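Local coordinates for protein N-glycosylase/DNA lyase (Methanocaldococcus jannaschii, PDB 3FHF) that belongs to the helix-hairpin-helix superfamily of DNA glycosylases and folds as a single, mainly helical chain without beta strands, at residues 46-51 and 128-133; 50-55 and 98-103; 111-116 and 124-129; 149-154 and 184-189. One frame throughout, in Å; residues are numbered along the deposited sequence.

How the contacts relate
Contacts 1, 2 and 4 are buried, while contact 3 lies farther out and is partly buried. Helix 41-54 serves both contact 1 and contact 2, whose centres are 5 Å apart and which touch through Ile133 and Ile52. Helix 119-129 and the hairpin after it tie contact 1 to contact 3. Contact 4 lies on the other side of the chain's centre from contacts 1 and 2, about 20 and 23 Å from them centre to centre. Chemistry follows place: the first two join by aliphatic packing, contact 3 adds a pair of phenylalanines, and contact 4 alone combines apolar packing with a salt bridge across its segments, at a partly exposed aspartate of a loop.

Contact 1 of 4, residues 46-51 and 128-133; sequences KELCFC and RNIKGI
Leu48, on helix 41-54, sends its two methyls to two isoleucines of the hairpin that follows helix 119-129. Leu48 CB is still 6.3 Å from Ile130 CD1; with CG anti to the backbone N (chi1 179°), the chain then runs on toward the hairpin and divides there. CG lies just short of touching, and the branches make the contact. CD2 meets Ile130 CD1 at 4.1 Å, the two side chains reaching tip to tip, whereas CD1 comes to Ile133 CD1 at 4.0 Å from a slanting direction. The isoleucines are brought to one side by a type II beta turn from Ile130 to Ile133, closed by Ile133 N bonding to Ile130 O at 3.2 Å. Gly132 takes the positive phi of 96° that this turn needs at its third position. Together with helices 119-129 and 135-144, this turn forms the helix-hairpin-helix motif of the superfamily. Phe141 of the second motif helix also packs on Leu48, and Ala103 lies against Ile130. With methyls alone meeting and no hydrogen bond crossing, the hairpin is held to helix 41-54 by burial and fit of shape, not by directional bonds.

Contact 2 of 4, residues 50-55 and 98-103; sequences FCILTA and EYIVLA
This is apolar helix-to-helix packing inside the protein: Ile52 and Leu53, near the C-terminal end of helix 41-54, meet Tyr99 and Ile100 of helix 93-103. The axes of these short helical segments run nearly antiparallel, at 154°, and come within 10.3 Å of each other. Ile52 and Ile100 are the closest residues by backbone, their CA atoms 7.4 Å apart. Ile52 points toward the other helix and uses both of its branches. CG2, anti to the backbone N, comes to Tyr99 CB at 4.1 Å and sits near the plane of the tyrosine ring, beside its CD2 edge and not over a face. CD1, at the end of the longer branch, slants across to Ile100 CG1 at 4.2 Å. In this helix-hairpin-helix glycosylase fold the pair also borders the hairpin itself, since Ile133 packs on Ile52 and Lys131 on Tyr99. Next in sequence, Leu53 approaches Ile100 at about a right angle and its CD2 reaches Ile100 CD1 at 4.1 Å; Leu85 of helix 78-87 and Ile65 of helix 59-69 also touch Leu53. Where helix 41-54 gives out, polar groups take over: Thr54 OG1 bonds back to Phe50 O at 3.1 Å from above the carbonyl plane, and Leu53 O accepts from His90 NE2.

Contact 3 of 4, residues 111-116 and 124-129; sequences DIVESF and EFLVRN
Ile112 opens the contact from helix 109-115 by reaching Phe125 on helix 119-129, the first helix of the helix-hairpin-helix motif. Its CG2 methyl lies 3.6 Å from Phe125 CE1, with CZ of the same ring little farther off, and the two side chains cross at about a right angle. Phe106, from the loop before helix 109-115, also touches Ile112 and stands edge-to-face with Phe125. Val113, next along, has its CA nearest that of Phe125, 8.5 Å away, yet it turns to Leu126 instead: its CG2 and Leu126 CD2 are 4.5 Å apart, a loose meeting on the buried side, where Ala138 and Phe141 of helix 135-144 also pack against Leu126. Ser115 works within its own segment, its OG bonding to Ile112 O, which takes the backbone N of Ser115 as well. Phe116 follows and swings back toward Phe125. Its CZ comes to Phe125 CB at 3.6 Å. The two rings lie 30° from parallel but are slid so far apart, with centroids 5.6 Å from each other, that they barely overlap. With CG swung anti to the backbone N (chi1 154°), Phe125 turns one side of its ring toward both Ile112 and Phe116. At the foot of the same residue, Phe125 O receives Asn129 N and also Asn129 ND2, the amide arriving on a lone pair in the carbonyl plane at 3.2 Å.

Contact 4 of 4, residues 149-154 and 184-189; sequences DVAIID and NILRDI
The loop that leads from the second helix of the helix-hairpin-helix motif, 135-144, to helix 155-163 crosses helix 176-192 here, through Asp149, Ala151 and Ile153 against Leu186 and Arg187. Asp149 is gripped side-on by Arg187. NE gives a nearly straight bond (178°) to OD1 at 2.9 Å, a salt bridge that meets the carboxylate on its syn side, somewhat out of the carboxylate plane, while NH2 reaches the backbone O of the same Asp149 at 3.0 Å. Both acceptors lie near the guanidinium plane, although the carboxylate itself is turned 67° from that plane. Arg187 extends from its helix and bends at CG-CD (chi3 -71°), which turns NE and NH2 toward the loop. The other oxygen of Asp149, OD2, is in a salt bridge with Lys120, so the carboxylate answers two cations from two helices, which would favour its charged form. Deeper in, the chemistry turns apolar. Leu186 sets CD1 against two loop residues, 3.8 Å from Ala151 CB and 4.1 Å from Ile153 CG1. Helix 176-192 also holds the loop backbone: Glu183 accepts from Ala151 N, and Tyr179 OH bonds to both Ala151 O and Ile153 N. Asp154 then serves as N-cap of helix 155-163. Back at the arginine, NH1 makes a weak bond to Asn184 OD1 on its own helix, 3.0 Å long.

Contact 1 of 4, residues 46-51 and 128-133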
loop_
_atom_site.group_PDB
_atom_site.type_symbol
_atom_site.label_atom_id
_atom_site.label_comp_id
_atom_site.label_asym_id
_atom_site.label_seq_id
_atom_site.Cartn_x
_atom_site.Cartn_y
_atom_site.Cartn_z
ATOM N N LYS A 46 -5.520 -12.943 0.768
ATOM C CA LYS A 46 -5.127 -12.778 -0.627
ATOM C C LYS A 46 -4.578 -11.374 -0.855
ATOM O O LYS A 46 -3.665 -11.186 -1.658
ATOM C CB LYS A 46 -6.313 -12.998 -1.576
ATOM C CG LYS A 46 -6.533 -14.431 -2.041
ATOM C CD LYS A 46 -7.108 -15.302 -0.948
ATOM C CE LYS A 46 -7.734 -16.561 -1.531
ATOM N NZ LYS A 46 -8.422 -17.379 -0.498
ATOM N N GLU A 47 -5.149 -10.383 -0.175
ATOM C CA GLU A 47 -4.673 -9.010 -0.326
ATOM C C GLU A 47 -3.316 -8.852 0.339
ATOM O O GLU A 47 -2.486 -8.058 -0.105
ATOM C CB GLU A 47 -5.652 -8.010 0.283
ATOM C CG GLU A 47 -6.870 -7.775 -0.567
ATOM C CD GLU A 47 -6.525 -7.265 -1.956
ATOM O OE1 GLU A 47 -5.961 -6.156 -2.072
ATOM O OE2 GLU A 47 -6.819 -7.980 -2.932
ATOM N N LEU A 48 -3.094 -9.608 1.407
ATOM C CA LEU A 48 -1.818 -9.548 2.105
ATOM C C LEU A 48 -0.743 -10.081 1.160
ATOM O O LEU A 48 0.372 -9.564 1.110
ATOM C CB LEU A 48 -1.860 -10.401 3.371
ATOM C CG LEU A 48 -0.560 -10.435 4.184
ATOM C CD1 LEU A 48 -0.284 -9.059 4.790
ATOM C CD2 LEU A 48 -0.678 -11.468 5.276
ATOM N N CYS A 49 -1.095 -11.118 0.403
ATOM C CA CYS A 49 -0.170 -11.719 -0.541
ATOM C C CYS A 49 0.090 -10.781 -1.706
ATOM O O CYS A 49 1.196 -10.745 -2.239
ATOM C CB CYS A 49 -0.717 -13.058 -1.031
ATOM S SG CYS A 49 -0.728 -14.313 0.267
ATOM N N PHE A 50 -0.934 -10.030 -2.101
ATOM C CA PHE A 50 -0.791 -9.061 -3.181
ATOM C C PHE A 50 0.300 -8.072 -2.769
ATOM O O PHE A 50 1.168 -7.714 -3.565
ATOM C CB PHE A 50 -2.100 -8.285 -3.392
ATOM C CG PHE A 50 -1.933 -7.029 -4.212
ATOM C CD1 PHE A 50 -1.760 -7.097 -5.591
ATOM C CD2 PHE A 50 -1.912 -5.782 -3.598
ATOM C CE1 PHE A 50 -1.566 -5.938 -6.348
ATOM C CE2 PHE A 50 -1.718 -4.616 -4.341
ATOM C CZ PHE A 50 -1.544 -4.694 -5.719
ATOM N N CYS A 51 0.243 -7.639 -1.514
ATOM C CA CYS A 51 1.211 -6.678 -1.002
ATOM C C CYS A 51 2.600 -7.290 -0.841
ATOM O O CYS A 51 3.604 -6.611 -1.031
ATOM C CB CYS A 51 0.713 -6.086 0.318
ATOM S SG CYS A 51 -0.767 -5.050 0.110
ATOM N N ARG A 128 6.469 -6.662 12.582
ATOM C CA ARG A 128 7.249 -7.521 13.476
ATOM C C ARG A 128 7.115 -9.039 13.308
ATOM O O ARG A 128 8.085 -9.774 13.500
ATOM C CB ARG A 128 6.924 -7.163 14.928
ATOM C CG ARG A 128 7.333 -5.760 15.337
ATOM C CD ARG A 128 8.838 -5.656 15.461
ATOM N NE ARG A 128 9.348 -6.480 16.557
ATOM C CZ ARG A 128 10.635 -6.755 16.742
ATOM N NH1 ARG A 128 11.543 -6.274 15.899
ATOM N NH2 ARG A 128 11.018 -7.499 17.775
ATOM N N ASN A 129 5.927 -9.516 12.946
ATOM C CA ASN A 129 5.710 -10.957 12.831
ATOM C C ASN A 129 5.735 -11.583 11.451
ATOM O O ASN A 129 6.041 -12.767 11.317
ATOM C CB ASN A 129 4.390 -11.321 13.514
ATOM C CG ASN A 129 4.466 -11.189 15.030
ATOM O OD1 ASN A 129 4.789 -12.147 15.735
ATOM N ND2 ASN A 129 4.193 -9.991 15.534
ATOM N N ILE A 130 5.410 -10.811 10.423
ATOM C CA ILE A 130 5.381 -11.368 9.079
ATOM C C ILE A 130 6.586 -11.009 8.219
ATOM O O ILE A 130 6.777 -9.854 7.854
ATOM C CB ILE A 130 4.093 -10.941 8.348
ATOM C CG1 ILE A 130 2.882 -11.238 9.237
ATOM C CG2 ILE A 130 3.964 -11.689 7.028
ATOM C CD1 ILE A 130 1.555 -10.857 8.619
ATOM N N LYS A 131 7.401 -12.011 7.903
ATOM C CA LYS A 131 8.579 -11.809 7.064
ATOM C C LYS A 131 8.124 -11.410 5.667
ATOM O O LYS A 131 7.179 -11.984 5.124
ATOM C CB LYS A 131 9.410 -13.097 6.990
ATOM C CG LYS A 131 10.277 -13.358 8.219
ATOM C CD LYS A 131 10.198 -14.819 8.662
ATOM C CE LYS A 131 8.883 -15.088 9.387
ATOM N NZ LYS A 131 8.649 -16.519 9.725
ATOM N N GLY A 132 8.797 -10.425 5.084
ATOM C CA GLY A 132 8.417 -9.974 3.759
ATOM C C GLY A 132 7.500 -8.767 3.851
ATOM O O GLY A 132 7.107 -8.194 2.828
ATOM N N ILE A 133 7.160 -8.380 5.079
ATOM C CA ILE A 133 6.289 -7.230 5.309
ATOM C C ILE A 133 6.979 -6.151 6.131
ATOM O O ILE A 133 7.193 -6.333 7.326
ATOM C CB ILE A 133 5.003 -7.621 6.082
ATOM C CG1 ILE A 133 4.176 -8.631 5.286
ATOM C CG2 ILE A 133 4.184 -6.361 6.391
ATOM C CD1 ILE A 133 3.482 -8.060 4.081
#

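Contact 2 of 4, residues 50-55 and 98-103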
loop_
_atom_site.group_PDB
_atom_site.type_symbol
_atom_site.label_atom_id
_atom_site.label_comp_id
_atom_site.label_asym_id
_atom_site.label_seq_id
_atom_site.Cartn_x
_atom_site.Cartn_y
_atom_site.Cartn_z
ATOM N N PHE A 50 -0.934 -10.030 -2.101
ATOM C CA PHE A 50 -0.791 -9.061 -3.181
ATOM C C PHE A 50 0.300 -8.072 -2.769
ATOM O O PHE A 50 1.168 -7.714 -3.565
ATOM C CB PHE A 50 -2.100 -8.285 -3.392
ATOM C CG PHE A 50 -1.933 -7.029 -4.212
ATOM C CD1 PHE A 50 -1.760 -7.097 -5.591
ATOM C CD2 PHE A 50 -1.912 -5.782 -3.598
ATOM C CE1 PHE A 50 -1.566 -5.938 -6.348
ATOM C CE2 PHE A 50 -1.718 -4.616 -4.341
ATOM C CZ PHE A 50 -1.544 -4.694 -5.719
ATOM N N CYS A 51 0.243 -7.639 -1.514
ATOM C CA CYS A 51 1.211 -6.678 -1.002
ATOM C C CYS A 51 2.600 -7.290 -0.841
ATOM O O CYS A 51 3.604 -6.611 -1.031
ATOM C CB CYS A 51 0.713 -6.086 0.318
ATOM S SG CYS A 51 -0.767 -5.050 0.110
ATOM N N ILE A 52 2.661 -8.570 -0.495
ATOM C CA ILE A 52 3.956 -9.231 -0.369
ATOM C C ILE A 52 4.622 -9.285 -1.747
ATOM O O ILE A 52 5.843 -9.208 -1.865
ATOM C CB ILE A 52 3.809 -10.672 0.158
ATOM C CG1 ILE A 52 3.482 -10.654 1.648
ATOM C CG2 ILE A 52 5.096 -11.459 -0.098
ATOM C CD1 ILE A 52 3.318 -12.040 2.259
ATOM N N LEU A 53 3.805 -9.404 -2.790
ATOM C CA LEU A 53 4.308 -9.489 -4.159
ATOM C C LEU A 53 4.642 -8.153 -4.832
ATOM O O LEU A 53 5.411 -8.124 -5.796
ATOM C CB LEU A 53 3.296 -10.230 -5.037
ATOM C CG LEU A 53 2.958 -11.678 -4.686
ATOM C CD1 LEU A 53 1.827 -12.154 -5.589
ATOM C CD2 LEU A 53 4.199 -12.563 -4.861
ATOM N N THR A 54 4.068 -7.063 -4.326
ATOM C CA THR A 54 4.270 -5.725 -4.892
ATOM C C THR A 54 5.716 -5.273 -5.115
ATOM O O THR A 54 6.043 -4.747 -6.181
ATOM C CB THR A 54 3.558 -4.648 -4.026
ATOM O OG1 THR A 54 2.139 -4.831 -4.109
ATOM C CG2 THR A 54 3.911 -3.243 -4.507
ATOM N N ALA A 55 6.571 -5.462 -4.113
ATOM C CA ALA A 55 7.970 -5.051 -4.215
ATOM C C ALA A 55 8.653 -5.588 -5.469
ATOM O O ALA A 55 8.626 -6.790 -5.737
ATOM C CB ALA A 55 8.735 -5.502 -2.975
ATOM N N GLU A 98 8.165 -18.256 -0.224
ATOM C CA GLU A 98 8.467 -18.627 1.152
ATOM C C GLU A 98 7.723 -17.720 2.139
ATOM O O GLU A 98 7.107 -18.203 3.089
ATOM C CB GLU A 98 9.975 -18.550 1.400
ATOM C CG GLU A 98 10.347 -18.574 2.867
ATOM C CD GLU A 98 11.845 -18.546 3.096
ATOM O OE1 GLU A 98 12.552 -17.832 2.352
ATOM O OE2 GLU A 98 12.311 -19.232 4.031
ATOM N N TYR A 99 7.782 -16.411 1.914
ATOM C CA TYR A 99 7.094 -15.468 2.794
ATOM C C TYR A 99 5.606 -15.797 2.887
ATOM O O TYR A 99 5.025 -15.825 3.976
ATOM C CB TYR A 99 7.236 -14.034 2.282
ATOM C CG TYR A 99 8.649 -13.494 2.228
ATOM C CD1 TYR A 99 9.622 -13.919 3.133
ATOM C CD2 TYR A 99 8.997 -12.514 1.297
ATOM C CE1 TYR A 99 10.911 -13.377 3.110
ATOM C CE2 TYR A 99 10.279 -11.967 1.269
ATOM C CZ TYR A 99 11.228 -12.404 2.176
ATOM O OH TYR A 99 12.492 -11.863 2.141
ATOM N N ILE A 100 4.996 -16.038 1.731
ATOM C CA ILE A 100 3.576 -16.353 1.668
ATOM C C ILE A 100 3.219 -17.596 2.472
ATOM O O ILE A 100 2.273 -17.580 3.265
ATOM C CB ILE A 100 3.121 -16.530 0.201
ATOM C CG1 ILE A 100 3.198 -15.179 -0.517
ATOM C CG2 ILE A 100 1.700 -17.089 0.152
ATOM C CD1 ILE A 100 2.936 -15.238 -2.010
ATOM N N VAL A 101 3.971 -18.671 2.268
ATOM C CA VAL A 101 3.721 -19.916 2.986
ATOM C C VAL A 101 3.838 -19.695 4.491
ATOM O O VAL A 101 3.001 -20.167 5.264
ATOM C CB VAL A 101 4.724 -21.022 2.562
ATOM C CG1 VAL A 101 4.481 -22.291 3.369
ATOM C CG2 VAL A 101 4.587 -21.308 1.067
ATOM N N LEU A 102 4.880 -18.979 4.902
ATOM C CA LEU A 102 5.097 -18.697 6.320
ATOM C C LEU A 102 3.962 -17.863 6.905
ATOM O O LEU A 102 3.570 -18.057 8.059
ATOM C CB LEU A 102 6.420 -17.956 6.522
ATOM C CG LEU A 102 7.696 -18.740 6.204
ATOM C CD1 LEU A 102 8.904 -17.819 6.295
ATOM C CD2 LEU A 102 7.828 -19.913 7.167
ATOM N N ALA A 103 3.432 -16.941 6.106
ATOM C CA ALA A 103 2.347 -16.076 6.557
ATOM C C ALA A 103 1.076 -16.860 6.816
ATOM O O ALA A 103 0.149 -16.357 7.446
ATOM C CB ALA A 103 2.079 -14.986 5.522
#

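Contact 3 of 4, residues 111-116 and 124-129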
loop_
_atom_site.group_PDB
_atom_site.type_symbol
_atom_site.label_atom_id
_atom_site.label_comp_id
_atom_site.label_asym_id
_atom_site.label_seq_id
_atom_site.Cartn_x
_atom_site.Cartn_y
_atom_site.Cartn_z
ATOM N N ASP A 111 -9.453 -11.427 11.413
ATOM C CA ASP A 111 -9.771 -11.481 12.837
ATOM C C ASP A 111 -8.623 -10.936 13.685
ATOM O O ASP A 111 -8.852 -10.268 14.685
ATOM C CB ASP A 111 -10.082 -12.917 13.264
ATOM C CG ASP A 111 -11.222 -13.517 12.478
ATOM O OD1 ASP A 111 -12.205 -12.794 12.210
ATOM O OD2 ASP A 111 -11.138 -14.711 12.136
ATOM N N ILE A 112 -7.391 -11.232 13.285
ATOM C CA ILE A 112 -6.224 -10.751 14.013
ATOM C C ILE A 112 -6.130 -9.229 13.917
ATOM O O ILE A 112 -6.013 -8.538 14.929
ATOM C CB ILE A 112 -4.913 -11.338 13.440
ATOM C CG1 ILE A 112 -4.864 -12.850 13.667
ATOM C CG2 ILE A 112 -3.712 -10.654 14.094
ATOM C CD1 ILE A 112 -3.740 -13.555 12.905
ATOM N N VAL A 113 -6.167 -8.713 12.692
ATOM C CA VAL A 113 -6.071 -7.269 12.476
ATOM C C VAL A 113 -7.173 -6.471 13.181
ATOM O O VAL A 113 -6.904 -5.430 13.779
ATOM C CB VAL A 113 -6.077 -6.936 10.950
ATOM C CG1 VAL A 113 -6.298 -5.441 10.720
ATOM C CG2 VAL A 113 -4.747 -7.353 10.331
ATOM N N GLU A 114 -8.409 -6.955 13.121
ATOM C CA GLU A 114 -9.509 -6.237 13.758
ATOM C C GLU A 114 -9.503 -6.325 15.282
ATOM O O GLU A 114 -10.184 -5.550 15.954
ATOM C CB GLU A 114 -10.852 -6.723 13.211
ATOM C CG GLU A 114 -10.989 -6.577 11.707
ATOM C CD GLU A 114 -12.429 -6.690 11.235
ATOM O OE1 GLU A 114 -13.129 -7.647 11.640
ATOM O OE2 GLU A 114 -12.856 -5.815 10.450
ATOM N N SER A 115 -8.724 -7.252 15.833
ATOM C CA SER A 115 -8.666 -7.407 17.283
ATOM C C SER A 115 -7.911 -6.253 17.934
ATOM O O SER A 115 -8.158 -5.918 19.089
ATOM C CB SER A 115 -7.988 -8.734 17.653
ATOM O OG SER A 115 -6.583 -8.667 17.451
ATOM N N PHE A 116 -6.992 -5.642 17.192
ATOM C CA PHE A 116 -6.206 -4.535 17.731
ATOM C C PHE A 116 -7.006 -3.253 17.941
ATOM O O PHE A 116 -8.033 -3.030 17.299
ATOM C CB PHE A 116 -5.003 -4.256 16.827
ATOM C CG PHE A 116 -3.964 -5.340 16.863
ATOM C CD1 PHE A 116 -3.144 -5.495 17.974
ATOM C CD2 PHE A 116 -3.849 -6.245 15.813
ATOM C CE1 PHE A 116 -2.224 -6.545 18.042
ATOM C CE2 PHE A 116 -2.938 -7.291 15.872
ATOM C CZ PHE A 116 -2.124 -7.443 16.993
ATOM N N GLU A 124 2.091 -2.482 13.520
ATOM C CA GLU A 124 3.247 -2.926 14.300
ATOM C C GLU A 124 3.316 -4.451 14.311
ATOM O O GLU A 124 4.391 -5.039 14.192
ATOM C CB GLU A 124 3.154 -2.421 15.749
ATOM C CG GLU A 124 3.325 -0.913 15.941
ATOM C CD GLU A 124 3.129 -0.486 17.394
ATOM O OE1 GLU A 124 3.538 -1.247 18.293
ATOM O OE2 GLU A 124 2.577 0.611 17.642
ATOM N N PHE A 125 2.165 -5.097 14.472
ATOM C CA PHE A 125 2.135 -6.553 14.485
ATOM C C PHE A 125 2.525 -7.132 13.128
ATOM O O PHE A 125 3.280 -8.110 13.047
ATOM C CB PHE A 125 0.748 -7.068 14.874
ATOM C CG PHE A 125 0.455 -8.437 14.344
ATOM C CD1 PHE A 125 -0.306 -8.602 13.189
ATOM C CD2 PHE A 125 1.004 -9.562 14.955
ATOM C CE1 PHE A 125 -0.517 -9.869 12.644
ATOM C CE2 PHE A 125 0.802 -10.831 14.420
ATOM C CZ PHE A 125 0.040 -10.987 13.258
ATOM N N LEU A 126 2.000 -6.538 12.061
ATOM C CA LEU A 126 2.291 -7.016 10.713
ATOM C C LEU A 126 3.784 -6.950 10.416
ATOM O O LEU A 126 4.379 -7.916 9.923
ATOM C CB LEU A 126 1.506 -6.196 9.676
ATOM C CG LEU A 126 -0.021 -6.360 9.723
ATOM C CD1 LEU A 126 -0.680 -5.294 8.846
ATOM C CD2 LEU A 126 -0.402 -7.763 9.252
ATOM N N VAL A 127 4.396 -5.813 10.720
ATOM C CA VAL A 127 5.821 -5.649 10.464
ATOM C C VAL A 127 6.682 -6.625 11.270
ATOM O O VAL A 127 7.504 -7.349 10.710
ATOM C CB VAL A 127 6.280 -4.209 10.783
ATOM C CG1 VAL A 127 7.772 -4.063 10.502
ATOM C CG2 VAL A 127 5.479 -3.214 9.945
ATOM N N ARG A 128 6.469 -6.662 12.582
ATOM C CA ARG A 128 7.249 -7.521 13.476
ATOM C C ARG A 128 7.115 -9.039 13.308
ATOM O O ARG A 128 8.085 -9.774 13.500
ATOM C CB ARG A 128 6.924 -7.163 14.928
ATOM C CG ARG A 128 7.333 -5.760 15.337
ATOM C CD ARG A 128 8.838 -5.656 15.461
ATOM N NE ARG A 128 9.348 -6.480 16.557
ATOM C CZ ARG A 128 10.635 -6.755 16.742
ATOM N NH1 ARG A 128 11.543 -6.274 15.899
ATOM N NH2 ARG A 128 11.018 -7.499 17.775
ATOM N N ASN A 129 5.927 -9.516 12.946
ATOM C CA ASN A 129 5.710 -10.957 12.831
ATOM C C ASN A 129 5.735 -11.583 11.451
ATOM O O ASN A 129 6.041 -12.767 11.317
ATOM C CB ASN A 129 4.390 -11.321 13.514
ATOM C CG ASN A 129 4.466 -11.189 15.030
ATOM O OD1 ASN A 129 4.789 -12.147 15.735
ATOM N ND2 ASN A 129 4.193 -9.991 15.534
#

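Contact 4 of 4, residues 149-154 and 184-189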
loop_
_atom_site.group_PDB
_atom_site.type_symbol
_atom_site.label_atom_id
_atom_site.label_comp_id
_atom_site.label_asym_id
_atom_site.label_seq_id
_atom_site.Cartn_x
_atom_site.Cartn_y
_atom_site.Cartn_z
ATOM N N ASP A 149 -5.804 6.027 7.659
ATOM C CA ASP A 149 -4.766 6.884 8.215
ATOM C C ASP A 149 -3.327 6.368 8.209
ATOM O O ASP A 149 -2.559 6.672 9.124
ATOM C CB ASP A 149 -5.186 7.304 9.635
ATOM C CG ASP A 149 -4.414 8.520 10.148
ATOM O OD1 ASP A 149 -4.102 9.422 9.342
ATOM O OD2 ASP A 149 -4.140 8.585 11.368
ATOM N N VAL A 150 -2.961 5.593 7.190
ATOM C CA VAL A 150 -1.590 5.104 7.063
ATOM C C VAL A 150 -1.070 5.431 5.665
ATOM O O VAL A 150 -1.739 5.192 4.648
ATOM C CB VAL A 150 -1.465 3.581 7.297
ATOM C CG1 VAL A 150 -1.745 3.261 8.751
ATOM C CG2 VAL A 150 -2.412 2.824 6.383
ATOM N N ALA A 151 0.132 5.987 5.622
ATOM C CA ALA A 151 0.756 6.355 4.360
ATOM C C ALA A 151 1.549 5.180 3.817
ATOM O O ALA A 151 2.096 4.383 4.583
ATOM C CB ALA A 151 1.684 7.559 4.564
ATOM N N ILE A 152 1.593 5.081 2.492
ATOM C CA ILE A 152 2.341 4.042 1.799
ATOM C C ILE A 152 3.528 4.806 1.239
ATOM O O ILE A 152 3.430 5.446 0.195
ATOM C CB ILE A 152 1.530 3.446 0.632
ATOM C CG1 ILE A 152 0.197 2.900 1.157
ATOM C CG2 ILE A 152 2.324 2.345 -0.043
ATOM C CD1 ILE A 152 -0.807 2.564 0.058
ATOM N N ILE A 153 4.649 4.737 1.941
ATOM C CA ILE A 153 5.832 5.477 1.547
ATOM C C ILE A 153 6.760 4.666 0.654
ATOM O O ILE A 153 7.609 3.921 1.130
ATOM C CB ILE A 153 6.568 5.978 2.813
ATOM C CG1 ILE A 153 5.572 6.734 3.703
ATOM C CG2 ILE A 153 7.724 6.894 2.439
ATOM C CD1 ILE A 153 6.174 7.276 5.007
ATOM N N ASP A 154 6.566 4.823 -0.652
ATOM C CA ASP A 154 7.348 4.131 -1.672
ATOM C C ASP A 154 8.538 4.977 -2.116
ATOM O O ASP A 154 8.663 6.135 -1.731
ATOM C CB ASP A 154 6.473 3.856 -2.896
ATOM C CG ASP A 154 5.815 5.115 -3.424
ATOM O OD1 ASP A 154 4.682 5.414 -2.999
ATOM O OD2 ASP A 154 6.437 5.821 -4.246
ATOM N N ASN A 184 3.775 11.618 8.869
ATOM C CA ASN A 184 3.149 12.810 9.432
ATOM C C ASN A 184 3.180 14.028 8.514
ATOM O O ASN A 184 2.273 14.860 8.551
ATOM C CB ASN A 184 3.780 13.151 10.785
ATOM C CG ASN A 184 2.978 12.600 11.945
ATOM O OD1 ASN A 184 1.831 12.997 12.152
ATOM N ND2 ASN A 184 3.569 11.677 12.700
ATOM N N ILE A 185 4.220 14.147 7.696
ATOM C CA ILE A 185 4.294 15.263 6.757
ATOM C C ILE A 185 3.181 15.040 5.716
ATOM O O ILE A 185 2.417 15.945 5.387
ATOM C CB ILE A 185 5.669 15.301 6.041
ATOM C CG1 ILE A 185 6.778 15.587 7.059
ATOM C CG2 ILE A 185 5.671 16.384 4.958
ATOM C CD1 ILE A 185 8.173 15.408 6.504
ATOM N N LEU A 186 3.087 13.815 5.217
ATOM C CA LEU A 186 2.068 13.482 4.230
ATOM C C LEU A 186 0.690 13.681 4.829
ATOM O O LEU A 186 -0.229 14.127 4.146
ATOM C CB LEU A 186 2.234 12.034 3.760
ATOM C CG LEU A 186 3.507 11.759 2.947
ATOM C CD1 LEU A 186 3.681 10.271 2.723
ATOM C CD2 LEU A 186 3.423 12.490 1.617
ATOM N N ARG A 187 0.552 13.355 6.109
ATOM C CA ARG A 187 -0.720 13.512 6.802
ATOM C C ARG A 187 -1.105 14.994 6.850
ATOM O O ARG A 187 -2.278 15.334 6.686
ATOM C CB ARG A 187 -0.625 12.922 8.218
ATOM C CG ARG A 187 -1.928 12.998 9.029
ATOM C CD ARG A 187 -1.802 12.272 10.370
ATOM N NE ARG A 187 -1.737 10.816 10.223
ATOM C CZ ARG A 187 -0.665 10.075 10.489
ATOM N NH1 ARG A 187 0.455 10.641 10.922
ATOM N NH2 ARG A 187 -0.714 8.758 10.327
ATOM N N ASP A 188 -0.125 15.875 7.063
ATOM C CA ASP A 188 -0.396 17.322 7.097
ATOM C C ASP A 188 -0.823 17.803 5.709
ATOM O O ASP A 188 -1.750 18.604 5.571
ATOM C CB ASP A 188 0.840 18.118 7.538
ATOM C CG ASP A 188 1.244 17.841 8.979
ATOM O OD1 ASP A 188 0.346 17.730 9.839
ATOM O OD2 ASP A 188 2.463 17.747 9.253
ATOM N N ILE A 189 -0.130 17.332 4.677
ATOM C CA ILE A 189 -0.491 17.711 3.316
ATOM C C ILE A 189 -1.937 17.274 3.084
ATOM O O ILE A 189 -2.749 18.033 2.560
ATOM C CB ILE A 189 0.440 17.036 2.278
ATOM C CG1 ILE A 189 1.818 17.704 2.324
ATOM C CG2 ILE A 189 -0.160 17.143 0.873
ATOM C CD1 ILE A 189 2.881 17.003 1.503
#